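Local coordinates for protein tartronic semialdehyde reductase (Salmonella typhimurium, PDB 1YB4) that probably catalyses the reversible NAD(P)H-dependent reduction of 2-hydroxy-3-oxopropanoate (tartronate semialdehyde) to (R)-glycerate, as a member of the 3-hydroxyisobutyrate dehydrogenase-related family, at residues A[97-100]-A[101-104]. Residues are numbered along the deposited sequence; the frame is centred on the assembly and turned at random.
Sequences SISP and IETK
Ser99 and Glu102 join across the first turn of helix 100-111, where the extended backbone of the loop after strand 90-94 bends into helical geometry at Pro100 and Ser99 O accepts from Thr103 N at 2.9 Å in a nearly straight bond. Ser99 is the N-cap of this helix in the Rossmann-type NAD-binding domain: its OG takes the N-H of Glu102 at 3.2 Å, again nearly straight, satisfying an amide of the first turn. The torsion that allows this turns OG away from the serine's own N (chi1 165°) and forward to the helix. The Glu102 chain lies alongside the cap, CG 3.0 Å from Ser99 OG, then turns off and leads its carboxylate to a salt bridge with Arg105. Pro100, the first helical residue, has no N-H to leave without a partner; its CB rests 4.1 Å from Ile101 CD1, and its ring packs on Gln169, Thr170 and Val173 of helix 167-195. That helix carries Lys172, the predicted active-site lysine, whose NZ is hydrogen-bonded to Ser97 OG, so the loop leading into the cap borders the probable catalytic site. The next backbone bond, from Lys104 N to Pro100 O at 3.2 Å, continues the helix, while Lys104 NZ reaches Ala196 O of the second subunit. Ile98, buried in the loop before the cap, places CG1 between its own N and carbonyl carbon (chi1 74°), which brings the CG1-CD1 arm obliquely across the Thr103 hydroxyl; the Ile98 side chain also touches Val72 of helix 69-77. Thr103 also touches Tyr117 and Asp119 of strand 115-123, and its OG1 sits 3.4 Å from both CG1 and CD1 of Ile98.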
loop_
_atom_site.group_PDB
_atom_site.type_symbol
_atom_site.label_atom_id
_atom_site.label_comp_id
_atom_site.label_asym_id
_atom_site.label_seq_id
_atom_site.Cartn_x
_atom_site.Cartn_y
_atom_site.Cartn_z
ATOM N N SER A 97 27.390 3.420 -2.140
ATOM C CA SER A 97 26.159 2.661 -2.327
ATOM C C SER A 97 25.476 3.331 -3.511
ATOM O O SER A 97 24.873 4.401 -3.381
ATOM C CB SER A 97 25.255 2.728 -1.092
ATOM O OG SER A 97 25.806 1.993 -0.025
ATOM N N ILE A 98 25.603 2.712 -4.674
ATOM C CA ILE A 98 25.009 3.263 -5.878
ATOM C C ILE A 98 24.156 2.208 -6.565
ATOM O O ILE A 98 23.891 1.143 -6.004
ATOM C CB ILE A 98 26.099 3.768 -6.866
ATOM C CG1 ILE A 98 26.800 2.589 -7.543
ATOM C CG2 ILE A 98 27.132 4.586 -6.111
ATOM C CD1 ILE A 98 27.921 3.006 -8.498
ATOM N N SER A 99 23.760 2.509 -7.794
ATOM C CA SER A 99 22.911 1.638 -8.573
ATOM C C SER A 99 23.535 0.332 -9.014
ATOM O O SER A 99 24.599 0.317 -9.624
ATOM C CB SER A 99 22.402 2.378 -9.802
ATOM O OG SER A 99 21.868 1.462 -10.739
ATOM N N PRO A 100 22.860 -0.787 -8.715
ATOM C CA PRO A 100 23.320 -2.133 -9.076
ATOM C C PRO A 100 23.495 -2.305 -10.589
ATOM O O PRO A 100 24.523 -2.804 -11.041
ATOM C CB PRO A 100 22.223 -3.031 -8.503
ATOM C CG PRO A 100 21.780 -2.254 -7.276
ATOM C CD PRO A 100 21.687 -0.857 -7.820
ATOM N N ILE A 101 22.490 -1.876 -11.358
ATOM C CA ILE A 101 22.528 -1.962 -12.822
ATOM C C ILE A 101 23.685 -1.121 -13.398
ATOM O O ILE A 101 24.369 -1.541 -14.343
ATOM C CB ILE A 101 21.197 -1.456 -13.462
ATOM C CG1 ILE A 101 20.014 -2.309 -12.995
ATOM C CG2 ILE A 101 21.294 -1.505 -14.972
ATOM C CD1 ILE A 101 19.655 -2.125 -11.537
ATOM N N GLU A 102 23.889 0.067 -12.830
ATOM C CA GLU A 102 24.955 0.971 -13.257
ATOM C C GLU A 102 26.311 0.339 -13.008
ATOM O O GLU A 102 27.167 0.303 -13.884
ATOM C CB GLU A 102 24.885 2.277 -12.466
ATOM C CG GLU A 102 23.611 3.024 -12.655
ATOM C CD GLU A 102 23.471 3.497 -14.064
ATOM O OE1 GLU A 102 24.182 4.457 -14.433
ATOM O OE2 GLU A 102 22.664 2.893 -14.802
ATOM N N THR A 103 26.506 -0.133 -11.783
ATOM C CA THR A 103 27.759 -0.765 -11.409
ATOM C C THR A 103 28.125 -1.844 -12.420
ATOM O O THR A 103 29.293 -1.995 -12.773
ATOM C CB THR A 103 27.668 -1.368 -9.999
ATOM O OG1 THR A 103 27.597 -0.305 -9.035
ATOM C CG2 THR A 103 28.879 -2.242 -9.706
ATOM N N LYS A 104 27.124 -2.583 -12.895
ATOM C CA LYS A 104 27.357 -3.629 -13.876
ATOM C C LYS A 104 28.127 -3.064 -15.059
ATOM O O LYS A 104 29.120 -3.650 -15.487
ATOM C CB LYS A 104 26.031 -4.211 -14.371
ATOM C CG LYS A 104 25.234 -5.016 -13.336
ATOM C CD LYS A 104 25.675 -6.477 -13.269
ATOM C CE LYS A 104 24.774 -7.295 -12.341
ATOM N NZ LYS A 104 23.366 -7.398 -12.826
#